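Local coordinates for protein tRNA (guanine(9)-N1)-methyltransferase (Schizosaccharomyces pombe, PDB 4JWH) that catalyses S-adenosyl-L-methionine-dependent methylation of guanosine 9 in cytoplasmic tRNA to N1-methylguanosine, at residues L115-E120 against I214-Y220; I104-C110 against V142-N148; I200-E205 against W264-W270. All coordinates share one frame; numbering follows the deposited sequence.

In the fold
From the N terminus, strand 105-109 opens contact 2, which closes when the chain returns through helix 118-137 to strand 143-147. Before that, 115-120 has opened contact 1, so the two loops cross; contact 1 closes only at 214-220, the cofactor loop after strand 208-212. Contact 3 opens at 200-205 after contact 2 has closed, so these two are in series; it crosses contact 1 and, closing at 264-270, ties the loop before strand 208-212 to the end of helix 254-267. Contacts 2 and 3 nevertheless touch: I104 and V142 pack on L265, and I104 also meets D204 and E205. Contact 1, on the other side of the chain's centre from contact 3, ties a helix start to the SAH site.

Contact 1: residues L115-E120 against I214-Y220; sequences LMNDKE and IVDKNRY. With SAH (S-adenosyl-L-homocysteine), chain C.
E120 and V215 bring the two backbones closest, with E120 CA 5.4 Å from V215 CA, where the first turn of helix 118-137 meets the cofactor loop. Segment 115-120 enters its helix through a capping box: N117 OD1 accepts from E120 N, and E120 OE1 accepts from N117 N. Segment 214-220 folds back in a type I' turn from D216 to R219. The other oxygen of E120, OE2, takes R219 NH1 on its syn lone pair at 3.1 Å, and the carboxylate and guanidinium lie nearly coplanar, 17° apart. R219 is long enough to span this gap, its chain extended from CG to NE. Its CG stands over the centre of the Y220 ring, and R219 NH2 donates to Y220 OH at 2.8 Å. L115 adds an apolar contact, its CB 3.8 Å from Y220 CE2 and 4.1 Å from I214 CD1. M116, flexible and bent at its last torsion (chi3 -85°), turns SD to V215 N for a weak but straight hydrogen bond of 3.5 Å, while its CG packs on I214 CG1. V215 lays CG1 against the aliphatic part of E120. Beyond the turn, the amino nitrogen of SAH is gripped by three acceptors, D216 OD2, N218 OD1 and Y220 O. D216, the proton acceptor of the reaction, also receives Y220 N at OD2. Thus one carboxylate, E120, uses one oxygen to complete the capping box and the other to pair with R219, probably steadying the loop whose acceptors hold the cofactor's amino group.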
loop_
_atom_site.group_PDB
_atom_site.type_symbol
_atom_site.label_atom_id
_atom_site.label_comp_id
_atom_site.label_asym_id
_atom_site.label_seq_id
_atom_site.Cartn_x
_atom_site.Cartn_y
_atom_site.Cartn_z
ATOM N N LEU A 115 -9.509 -14.836 -2.334
ATOM C CA LEU A 115 -8.716 -15.519 -1.291
ATOM C C LEU A 115 -9.151 -15.184 0.132
ATOM O O LEU A 115 -8.658 -15.777 1.098
ATOM C CB LEU A 115 -7.211 -15.245 -1.463
ATOM C CG LEU A 115 -6.622 -15.569 -2.837
ATOM C CD1 LEU A 115 -5.119 -15.315 -2.877
ATOM C CD2 LEU A 115 -6.962 -17.016 -3.245
ATOM N N MET A 116 -10.079 -14.239 0.270
ATOM C CA MET A 116 -10.476 -13.760 1.592
ATOM C C MET A 116 -11.917 -14.125 1.998
ATOM O O MET A 116 -12.834 -14.018 1.183
ATOM C CB MET A 116 -10.322 -12.231 1.642
ATOM C CG MET A 116 -8.882 -11.747 1.763
ATOM S SD MET A 116 -8.786 -9.940 1.651
ATOM C CE MET A 116 -8.743 -9.775 -0.153
ATOM N N ASN A 117 -12.125 -14.499 3.259
ATOM C CA ASN A 117 -13.505 -14.618 3.783
ATOM C C ASN A 117 -14.106 -13.246 4.064
ATOM O O ASN A 117 -13.486 -12.214 3.773
ATOM C CB ASN A 117 -13.602 -15.543 5.024
ATOM C CG ASN A 117 -12.916 -14.956 6.263
ATOM O OD1 ASN A 117 -12.874 -13.743 6.441
ATOM N ND2 ASN A 117 -12.372 -15.822 7.113
ATOM N N ASP A 118 -15.316 -13.234 4.624
ATOM C CA ASP A 118 -16.084 -12.005 4.814
ATOM C C ASP A 118 -15.487 -11.044 5.824
ATOM O O ASP A 118 -15.542 -9.835 5.615
ATOM C CB ASP A 118 -17.541 -12.295 5.192
ATOM C CG ASP A 118 -18.503 -11.438 4.418
ATOM O OD1 ASP A 118 -19.189 -10.605 5.060
ATOM O OD2 ASP A 118 -18.565 -11.583 3.157
ATOM N N LYS A 119 -14.926 -11.579 6.906
ATOM C CA LYS A 119 -14.307 -10.748 7.937
ATOM C C LYS A 119 -13.054 -10.061 7.400
ATOM O O LYS A 119 -12.802 -8.895 7.694
ATOM C CB LYS A 119 -13.940 -11.579 9.173
ATOM N N GLU A 120 -12.273 -10.826 6.639
ATOM C CA GLU A 120 -11.025 -10.342 6.040
ATOM C C GLU A 120 -11.276 -9.194 5.035
ATOM O O GLU A 120 -10.564 -8.190 5.047
ATOM C CB GLU A 120 -10.266 -11.511 5.423
ATOM C CG GLU A 120 -9.723 -12.443 6.473
ATOM C CD GLU A 120 -9.302 -13.787 5.954
ATOM O OE1 GLU A 120 -9.755 -14.207 4.854
ATOM O OE2 GLU A 120 -8.495 -14.435 6.659
ATOM N N ILE A 214 -4.620 -7.437 0.710
ATOM C CA ILE A 214 -5.094 -8.706 1.245
ATOM C C ILE A 214 -4.869 -8.808 2.762
ATOM O O ILE A 214 -3.839 -8.397 3.289
ATOM C CB ILE A 214 -4.439 -9.925 0.500
ATOM C CG1 ILE A 214 -5.087 -11.258 0.954
ATOM C CG2 ILE A 214 -2.904 -9.913 0.635
ATOM C CD1 ILE A 214 -4.644 -12.479 0.183
ATOM N N VAL A 215 -5.869 -9.331 3.450
ATOM C CA VAL A 215 -5.812 -9.616 4.867
ATOM C C VAL A 215 -5.853 -11.134 5.029
ATOM O O VAL A 215 -6.917 -11.752 4.928
ATOM C CB VAL A 215 -7.011 -8.952 5.586
ATOM C CG1 VAL A 215 -7.114 -9.384 7.063
ATOM C CG2 VAL A 215 -6.888 -7.442 5.470
ATOM N N ASP A 216 -4.681 -11.730 5.207
ATOM C CA ASP A 216 -4.570 -13.186 5.231
ATOM C C ASP A 216 -3.863 -13.718 6.480
ATOM O O ASP A 216 -3.842 -14.922 6.694
ATOM C CB ASP A 216 -3.934 -13.664 3.902
ATOM C CG ASP A 216 -2.438 -13.408 3.827
ATOM O OD1 ASP A 216 -1.985 -12.391 4.374
ATOM O OD2 ASP A 216 -1.706 -14.218 3.209
ATOM N N LYS A 217 -3.285 -12.821 7.280
ATOM C CA LYS A 217 -2.473 -13.205 8.444
ATOM C C LYS A 217 -1.215 -13.909 7.937
ATOM O O LYS A 217 -0.635 -14.750 8.635
ATOM C CB LYS A 217 -3.204 -14.175 9.376
ATOM C CG LYS A 217 -4.296 -13.618 10.251
ATOM C CD LYS A 217 -4.570 -14.656 11.372
ATOM C CE LYS A 217 -5.324 -14.061 12.557
ATOM N NZ LYS A 217 -5.064 -14.848 13.807
ATOM N N ASN A 218 -0.815 -13.570 6.708
ATOM C CA ASN A 218 0.252 -14.249 5.996
ATOM C C ASN A 218 0.124 -15.785 5.810
ATOM O O ASN A 218 1.127 -16.467 5.627
ATOM C CB ASN A 218 1.621 -13.883 6.580
ATOM C CG ASN A 218 2.734 -14.058 5.572
ATOM O OD1 ASN A 218 2.578 -13.713 4.392
ATOM N ND2 ASN A 218 3.863 -14.598 6.021
ATOM N N ARG A 219 -1.090 -16.333 5.815
ATOM C CA ARG A 219 -1.211 -17.760 5.485
ATOM C C ARG A 219 -0.838 -18.012 4.023
ATOM O O ARG A 219 -0.435 -19.119 3.665
ATOM C CB ARG A 219 -2.585 -18.317 5.817
ATOM C CG ARG A 219 -3.674 -17.969 4.860
ATOM C CD ARG A 219 -4.907 -18.823 5.129
ATOM N NE ARG A 219 -6.018 -18.362 4.300
ATOM C CZ ARG A 219 -6.855 -17.390 4.649
ATOM N NH1 ARG A 219 -6.723 -16.799 5.832
ATOM N NH2 ARG A 219 -7.828 -17.021 3.823
ATOM N N TYR A 220 -0.944 -16.983 3.174
ATOM C CA TYR A 220 -0.476 -17.120 1.804
ATOM C C TYR A 220 0.963 -16.669 1.613
ATOM O O TYR A 220 1.221 -15.657 0.984
ATOM C CB TYR A 220 -1.411 -16.408 0.820
ATOM C CG TYR A 220 -2.832 -16.844 0.946
ATOM C CD1 TYR A 220 -3.224 -18.146 0.619
ATOM C CD2 TYR A 220 -3.798 -15.958 1.396
ATOM C CE1 TYR A 220 -4.567 -18.552 0.743
ATOM C CE2 TYR A 220 -5.127 -16.349 1.544
ATOM C CZ TYR A 220 -5.505 -17.644 1.212
ATOM O OH TYR A 220 -6.829 -17.996 1.346
HETATM N N SAH C . 0.928 -13.341 2.362
HETATM C CA SAH C . 0.584 -12.026 1.845
HETATM C CB SAH C . 0.195 -11.165 3.076
HETATM C CG SAH C . 0.711 -9.792 2.963
HETATM S SD SAH C . 0.364 -8.472 4.060
HETATM C C SAH C . 1.684 -11.619 0.873
HETATM O O SAH C . 2.076 -10.511 0.663
HETATM O OXT SAH C . 2.187 -12.456 0.186
HETATM C "C5'" SAH C . -0.240 -7.262 2.953
HETATM C "C4'" SAH C . 0.773 -6.456 2.147
HETATM O "O4'" SAH C . 1.549 -5.608 2.936
HETATM C "C3'" SAH C . 1.776 -7.242 1.293
HETATM O "O3'" SAH C . 1.231 -7.679 0.083
HETATM C "C2'" SAH C . 2.909 -6.292 1.116
HETATM O "O2'" SAH C . 2.630 -5.485 0.018
HETATM C "C1'" SAH C . 2.841 -5.527 2.411
HETATM N N9 SAH C . 3.863 -5.939 3.389
HETATM C C8 SAH C . 3.645 -6.446 4.569
HETATM N N7 SAH C . 4.748 -6.644 5.242
HETATM C C5 SAH C . 5.716 -6.218 4.490
HETATM C C6 SAH C . 7.174 -6.124 4.580
HETATM N N6 SAH C . 7.800 -6.546 5.648
HETATM N N1 SAH C . 7.824 -5.615 3.562
HETATM C C2 SAH C . 7.197 -5.187 2.481
HETATM N N3 SAH C . 5.900 -5.252 2.319
HETATM C C4 SAH C . 5.114 -5.741 3.270
#

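Contact 2: residues I104-C110 against V142-N148; sequences IRIVLDC and VELFATN
R105 to D109 pair with E143 to T147 as neighbouring parallel strands, the two strands of a beta-alpha-beta unit whose crossover is helix 118-137, in the sheet of this SPOUT-clan domain. Six backbone hydrogen bonds, from E143 N to I104 O through C110 N to T147 O, zip them together, with the strand axes 23° apart. On the face that meets helix 254-267, branched aliphatic residues fill the space. L144 swings its CG opposite the backbone nitrogen (chi1 -172°), which carries CD1 over to L108 CG at 3.9 Å. I106 CG1 meets V142 CG2 at 4.0 Å. Replacing L108 with an alanine would probably open a gap beside L144 CD1 and leave the L144 side chain freer to turn. On the other face, R105 folds at chi2 and chi3, and its CG lies 3.6 Å from F145 CE2; the two side chains run alongside each other, which suits an arginine whose methylenes can flank a ring. F145 also meets F182 edge-to-face. D109 turns OD2 to Y191 and K227. T147 holds OG1 between its backbone nitrogen and carbonyl carbon (chi1 59°), near V107 CG1. That hydroxyl donates to a water at 2.7 Å, and the water in turn donates to D109 OD1 and to N148 OD1, each 2.6 Å from its oxygen.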
loop_
_atom_site.group_PDB
_atom_site.type_symbol
_atom_site.label_atom_id
_atom_site.label_comp_id
_atom_site.label_asym_id
_atom_site.label_seq_id
_atom_site.Cartn_x
_atom_site.Cartn_y
_atom_site.Cartn_z
ATOM N N ILE A 104 5.168 10.303 -6.483
ATOM C CA ILE A 104 5.023 8.837 -6.344
ATOM C C ILE A 104 3.582 8.357 -6.524
ATOM O O ILE A 104 2.640 9.037 -6.096
ATOM C CB ILE A 104 5.645 8.332 -5.018
ATOM C CG1 ILE A 104 7.161 8.524 -5.089
ATOM C CG2 ILE A 104 5.326 6.839 -4.750
ATOM C CD1 ILE A 104 7.894 8.563 -3.722
ATOM N N ARG A 105 3.420 7.218 -7.212
ATOM C CA ARG A 105 2.165 6.475 -7.233
ATOM C C ARG A 105 2.303 5.331 -6.245
ATOM O O ARG A 105 3.325 4.653 -6.241
ATOM C CB ARG A 105 1.857 5.890 -8.615
ATOM C CG ARG A 105 1.177 6.869 -9.590
ATOM C CD ARG A 105 1.979 8.144 -9.798
ATOM N NE ARG A 105 3.356 7.915 -10.240
ATOM C CZ ARG A 105 3.724 7.684 -11.503
ATOM N NH1 ARG A 105 2.806 7.592 -12.472
ATOM N NH2 ARG A 105 5.014 7.527 -11.787
ATOM N N ILE A 106 1.292 5.128 -5.409
ATOM C CA ILE A 106 1.216 3.896 -4.601
ATOM C C ILE A 106 -0.017 3.119 -5.008
ATOM O O ILE A 106 -1.102 3.660 -5.045
ATOM C CB ILE A 106 1.253 4.159 -3.062
ATOM C CG1 ILE A 106 2.600 4.811 -2.664
ATOM C CG2 ILE A 106 0.935 2.839 -2.271
ATOM C CD1 ILE A 106 2.824 5.030 -1.136
ATOM N N VAL A 107 0.161 1.844 -5.314
ATOM C CA VAL A 107 -0.929 0.997 -5.806
ATOM C C VAL A 107 -1.371 -0.020 -4.753
ATOM O O VAL A 107 -0.554 -0.841 -4.280
ATOM C CB VAL A 107 -0.487 0.201 -7.056
ATOM C CG1 VAL A 107 -1.549 -0.759 -7.499
ATOM C CG2 VAL A 107 -0.049 1.140 -8.203
ATOM N N LEU A 108 -2.665 -0.010 -4.428
ATOM C CA LEU A 108 -3.245 -1.143 -3.730
ATOM C C LEU A 108 -3.714 -2.171 -4.769
ATOM O O LEU A 108 -4.645 -1.902 -5.573
ATOM C CB LEU A 108 -4.362 -0.700 -2.781
ATOM C CG LEU A 108 -4.043 0.510 -1.887
ATOM C CD1 LEU A 108 -5.203 0.887 -0.980
ATOM C CD2 LEU A 108 -2.719 0.342 -1.090
ATOM N N ASP A 109 -3.028 -3.323 -4.786
ATOM C CA ASP A 109 -3.322 -4.380 -5.740
ATOM C C ASP A 109 -4.484 -5.188 -5.172
ATOM O O ASP A 109 -4.301 -6.026 -4.289
ATOM C CB ASP A 109 -2.098 -5.280 -5.967
ATOM C CG ASP A 109 -2.405 -6.514 -6.818
ATOM O OD1 ASP A 109 -3.437 -6.563 -7.535
ATOM O OD2 ASP A 109 -1.568 -7.431 -6.810
ATOM N N CYS A 110 -5.679 -4.920 -5.687
ATOM C CA CYS A 110 -6.870 -5.535 -5.131
ATOM C C CYS A 110 -7.328 -6.752 -5.920
ATOM O O CYS A 110 -8.513 -6.964 -6.071
ATOM C CB CYS A 110 -8.017 -4.511 -5.015
ATOM S SG CYS A 110 -7.681 -3.071 -3.971
ATOM N N VAL A 142 0.632 11.261 -1.987
ATOM C CA VAL A 142 0.929 10.633 -3.250
ATOM C C VAL A 142 -0.351 10.458 -4.028
ATOM O O VAL A 142 -1.435 10.784 -3.515
ATOM C CB VAL A 142 1.585 9.238 -3.021
ATOM C CG1 VAL A 142 2.877 9.415 -2.272
ATOM C CG2 VAL A 142 0.651 8.303 -2.251
ATOM N N GLU A 143 -0.246 9.899 -5.236
ATOM C CA GLU A 143 -1.435 9.410 -5.928
ATOM C C GLU A 143 -1.661 7.945 -5.562
ATOM O O GLU A 143 -0.819 7.063 -5.857
ATOM C CB GLU A 143 -1.349 9.611 -7.466
ATOM C CG GLU A 143 -1.591 11.074 -7.947
ATOM C CD GLU A 143 -3.017 11.636 -7.780
ATOM O OE1 GLU A 143 -4.015 10.913 -7.549
ATOM O OE2 GLU A 143 -3.153 12.865 -7.912
ATOM N N LEU A 144 -2.786 7.718 -4.888
ATOM C CA LEU A 144 -3.239 6.398 -4.486
ATOM C C LEU A 144 -4.091 5.715 -5.555
ATOM O O LEU A 144 -5.077 6.276 -6.017
ATOM C CB LEU A 144 -4.012 6.491 -3.152
ATOM C CG LEU A 144 -4.436 5.194 -2.436
ATOM C CD1 LEU A 144 -3.213 4.325 -2.209
ATOM C CD2 LEU A 144 -5.185 5.490 -1.074
ATOM N N PHE A 145 -3.702 4.506 -5.955
ATOM C CA PHE A 145 -4.462 3.731 -6.921
ATOM C C PHE A 145 -4.961 2.504 -6.218
ATOM O O PHE A 145 -4.272 1.964 -5.309
ATOM C CB PHE A 145 -3.621 3.310 -8.142
ATOM C CG PHE A 145 -3.405 4.423 -9.158
ATOM C CD1 PHE A 145 -3.980 4.353 -10.442
ATOM C CD2 PHE A 145 -2.627 5.522 -8.830
ATOM C CE1 PHE A 145 -3.776 5.367 -11.380
ATOM C CE2 PHE A 145 -2.418 6.544 -9.753
ATOM C CZ PHE A 145 -3.020 6.472 -11.038
ATOM N N ALA A 146 -6.158 2.076 -6.609
ATOM C CA ALA A 146 -6.683 0.764 -6.204
ATOM C C ALA A 146 -7.018 -0.040 -7.481
ATOM O O ALA A 146 -8.040 0.221 -8.159
ATOM C CB ALA A 146 -7.893 0.931 -5.342
ATOM N N THR A 147 -6.164 -1.005 -7.815
ATOM C CA THR A 147 -6.287 -1.716 -9.097
ATOM C C THR A 147 -6.955 -3.090 -8.943
ATOM O O THR A 147 -6.940 -3.672 -7.852
ATOM C CB THR A 147 -4.903 -1.819 -9.843
ATOM O OG1 THR A 147 -3.949 -2.506 -9.015
ATOM C CG2 THR A 147 -4.358 -0.420 -10.196
ATOM N N ASN A 148 -7.501 -3.614 -10.035
ATOM C CA ASN A 148 -8.495 -4.700 -10.003
ATOM C C ASN A 148 -9.562 -4.421 -8.952
ATOM O O ASN A 148 -9.991 -5.330 -8.271
ATOM C CB ASN A 148 -7.862 -6.071 -9.722
ATOM C CG ASN A 148 -7.084 -6.614 -10.902
ATOM O OD1 ASN A 148 -5.863 -6.547 -10.927
ATOM N ND2 ASN A 148 -7.791 -7.177 -11.872
HETATM O O HOH W 1 -3.981 -5.146 -9.700
#

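Contact 3: residues I200-E205 against W264-W270; sequences ITELDE and WLEYRDW
The junction between helix 254-267 and helix 270-277 packs on the loop that leads into strand 208-212, with the indoles of W264 and W270 receiving residues 200-203. R268 leaves the helix with positive phi, and W270 begins the next one; both tryptophans point toward the loop. L203 N and the E202 backbone lie over one face of W264, with E202 CA 4.1 Å from the centroid of its six-membered ring in an off-centre CH-pi contact. W270 CZ2 approaches that same face near its rim, whereas R268 CA covers the opposite one. In return, W264 CD1 stands 3.3 Å above the centre of the W270 ring. L203 slides past W264, its CG 3.8 Å from CE3, and its CD1 meets L265 CD2 at 3.9 Å. A tryptophan suits position 270 because it offers both surface and a donor: NE1 reaches T201 O at 2.9 Å, in the ring plane but well above the carbonyl plane. I200 CG2 touches W270 CH2 at 4.0 Å. Among the exposed residues, E202 OE2 forms a salt bridge with R268 NH2 at 2.7 Å, the carboxylate standing nearly perpendicular to the guanidinium, over whose face lies W264 CH2. A water donates to L203 O and to E205 OE2, which S102 also binds. With I200 close to L192 and W270 close to L238, both cofactor-binding residues, the aromatic packing and the indole bond join this loop to the helix junction next to residues of the SAH pocket, while the charged pair adds a link among exposed residues.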
loop_
_atom_site.group_PDB
_atom_site.type_symbol
_atom_site.label_atom_id
_atom_site.label_comp_id
_atom_site.label_asym_id
_atom_site.label_seq_id
_atom_site.Cartn_x
_atom_site.Cartn_y
_atom_site.Cartn_z
ATOM N N ILE A 200 14.101 -2.422 0.425
ATOM C CA ILE A 200 13.936 -1.025 0.037
ATOM C C ILE A 200 14.622 -0.112 1.048
ATOM O O ILE A 200 14.549 -0.350 2.266
ATOM C CB ILE A 200 12.460 -0.638 -0.221
ATOM C CG1 ILE A 200 12.404 0.630 -1.079
ATOM C CG2 ILE A 200 11.659 -0.473 1.064
ATOM C CD1 ILE A 200 11.242 0.664 -1.975
ATOM N N THR A 201 15.317 0.901 0.539
ATOM C CA THR A 201 16.064 1.807 1.371
ATOM C C THR A 201 15.678 3.257 1.160
ATOM O O THR A 201 15.931 4.093 2.013
ATOM C CB THR A 201 17.559 1.627 1.167
ATOM O OG1 THR A 201 17.860 1.831 -0.206
ATOM C CG2 THR A 201 17.981 0.199 1.576
ATOM N N GLU A 202 15.039 3.541 0.033
ATOM C CA GLU A 202 14.550 4.868 -0.269
ATOM C C GLU A 202 13.398 4.759 -1.254
ATOM O O GLU A 202 13.430 3.903 -2.155
ATOM C CB GLU A 202 15.662 5.683 -0.918
ATOM C CG GLU A 202 16.547 6.428 0.079
ATOM C CD GLU A 202 17.395 7.449 -0.616
ATOM O OE1 GLU A 202 18.348 7.021 -1.315
ATOM O OE2 GLU A 202 17.106 8.667 -0.480
ATOM N N LEU A 203 12.412 5.639 -1.120
ATOM C CA LEU A 203 11.358 5.715 -2.123
ATOM C C LEU A 203 11.750 6.714 -3.183
ATOM O O LEU A 203 12.024 7.865 -2.885
ATOM C CB LEU A 203 9.992 6.069 -1.510
ATOM C CG LEU A 203 9.576 5.197 -0.315
ATOM C CD1 LEU A 203 8.337 5.713 0.377
ATOM C CD2 LEU A 203 9.369 3.762 -0.750
ATOM N N ASP A 204 11.740 6.243 -4.423
ATOM C CA ASP A 204 12.169 6.978 -5.600
ATOM C C ASP A 204 10.992 7.823 -6.126
ATOM O O ASP A 204 9.917 7.289 -6.371
ATOM C CB ASP A 204 12.479 5.904 -6.638
ATOM C CG ASP A 204 13.759 6.100 -7.346
ATOM O OD1 ASP A 204 13.886 7.112 -8.072
ATOM O OD2 ASP A 204 14.619 5.184 -7.241
ATOM N N GLU A 205 11.199 9.115 -6.341
ATOM C CA GLU A 205 10.121 9.942 -6.895
ATOM C C GLU A 205 9.543 9.450 -8.231
ATOM O O GLU A 205 8.411 9.798 -8.574
ATOM C CB GLU A 205 10.504 11.444 -6.988
ATOM C CG GLU A 205 10.383 12.286 -5.666
ATOM C CD GLU A 205 8.959 12.388 -5.050
ATOM O OE1 GLU A 205 8.046 12.995 -5.676
ATOM O OE2 GLU A 205 8.756 11.892 -3.897
ATOM N N TRP A 264 8.002 7.890 5.726
ATOM C CA TRP A 264 9.347 7.964 5.209
ATOM C C TRP A 264 9.486 9.187 4.300
ATOM O O TRP A 264 10.491 9.890 4.368
ATOM C CB TRP A 264 9.783 6.695 4.468
ATOM C CG TRP A 264 11.271 6.771 4.167
ATOM C CD1 TRP A 264 12.289 6.390 4.981
ATOM C CD2 TRP A 264 11.884 7.303 2.974
ATOM N NE1 TRP A 264 13.512 6.651 4.377
ATOM C CE2 TRP A 264 13.287 7.202 3.140
ATOM C CE3 TRP A 264 11.377 7.855 1.786
ATOM C CZ2 TRP A 264 14.199 7.640 2.160
ATOM C CZ3 TRP A 264 12.271 8.291 0.815
ATOM C CH2 TRP A 264 13.672 8.177 1.004
ATOM N N LEU A 265 8.500 9.437 3.445
ATOM C CA LEU A 265 8.531 10.658 2.629
ATOM C C LEU A 265 8.765 11.901 3.496
ATOM O O LEU A 265 9.604 12.749 3.173
ATOM C CB LEU A 265 7.264 10.795 1.790
ATOM C CG LEU A 265 7.099 9.659 0.787
ATOM C CD1 LEU A 265 5.768 9.754 0.072
ATOM C CD2 LEU A 265 8.282 9.615 -0.213
ATOM N N GLU A 266 8.036 11.991 4.607
ATOM C CA GLU A 266 8.189 13.108 5.529
ATOM C C GLU A 266 9.553 13.144 6.226
ATOM O O GLU A 266 10.248 14.164 6.195
ATOM C CB GLU A 266 7.081 13.071 6.579
ATOM C CG GLU A 266 7.289 14.134 7.641
ATOM C CD GLU A 266 6.040 14.476 8.448
ATOM O OE1 GLU A 266 4.916 14.088 8.060
ATOM O OE2 GLU A 266 6.214 15.169 9.471
ATOM N N TYR A 267 9.926 12.042 6.872
ATOM C CA TYR A 267 11.098 12.065 7.748
ATOM C C TYR A 267 12.377 11.677 7.018
ATOM O O TYR A 267 13.463 12.113 7.400
ATOM C CB TYR A 267 10.902 11.124 8.959
ATOM C CG TYR A 267 9.690 11.399 9.826
ATOM C CD1 TYR A 267 9.347 12.703 10.204
ATOM C CD2 TYR A 267 8.891 10.353 10.288
ATOM C CE1 TYR A 267 8.209 12.958 11.036
ATOM C CE2 TYR A 267 7.762 10.595 11.112
ATOM C CZ TYR A 267 7.426 11.894 11.466
ATOM O OH TYR A 267 6.327 12.120 12.286
ATOM N N ARG A 268 12.239 10.854 5.973
ATOM C CA ARG A 268 13.388 10.201 5.299
ATOM C C ARG A 268 14.307 9.384 6.226
ATOM O O ARG A 268 15.537 9.284 6.015
ATOM C CB ARG A 268 14.129 11.185 4.391
ATOM C CG ARG A 268 13.260 11.646 3.210
ATOM C CD ARG A 268 13.980 12.648 2.340
ATOM N NE ARG A 268 14.964 11.999 1.475
ATOM C CZ ARG A 268 14.707 11.556 0.241
ATOM N NH1 ARG A 268 13.488 11.692 -0.286
ATOM N NH2 ARG A 268 15.673 10.963 -0.466
ATOM N N ASP A 269 13.665 8.753 7.210
ATOM C CA ASP A 269 14.296 8.065 8.331
ATOM C C ASP A 269 13.379 6.866 8.591
ATOM O O ASP A 269 12.200 7.038 8.968
ATOM C CB ASP A 269 14.316 9.077 9.501
ATOM C CG ASP A 269 14.836 8.497 10.825
ATOM O OD1 ASP A 269 15.149 9.320 11.722
ATOM O OD2 ASP A 269 14.936 7.266 10.987
ATOM N N TRP A 270 13.864 5.646 8.353
ATOM C CA TRP A 270 12.963 4.504 8.540
ATOM C C TRP A 270 12.669 4.291 10.009
ATOM O O TRP A 270 11.574 3.884 10.353
ATOM C CB TRP A 270 13.469 3.190 7.913
ATOM C CG TRP A 270 13.602 3.256 6.443
ATOM C CD1 TRP A 270 14.752 3.462 5.732
ATOM C CD2 TRP A 270 12.558 3.074 5.486
ATOM N NE1 TRP A 270 14.476 3.459 4.384
ATOM C CE2 TRP A 270 13.138 3.215 4.206
ATOM C CE3 TRP A 270 11.173 2.838 5.587
ATOM C CZ2 TRP A 270 12.388 3.125 3.029
ATOM C CZ3 TRP A 270 10.420 2.745 4.412
ATOM C CH2 TRP A 270 11.039 2.897 3.148
HETATM O O HOH W 2 11.394 10.502 -2.641
#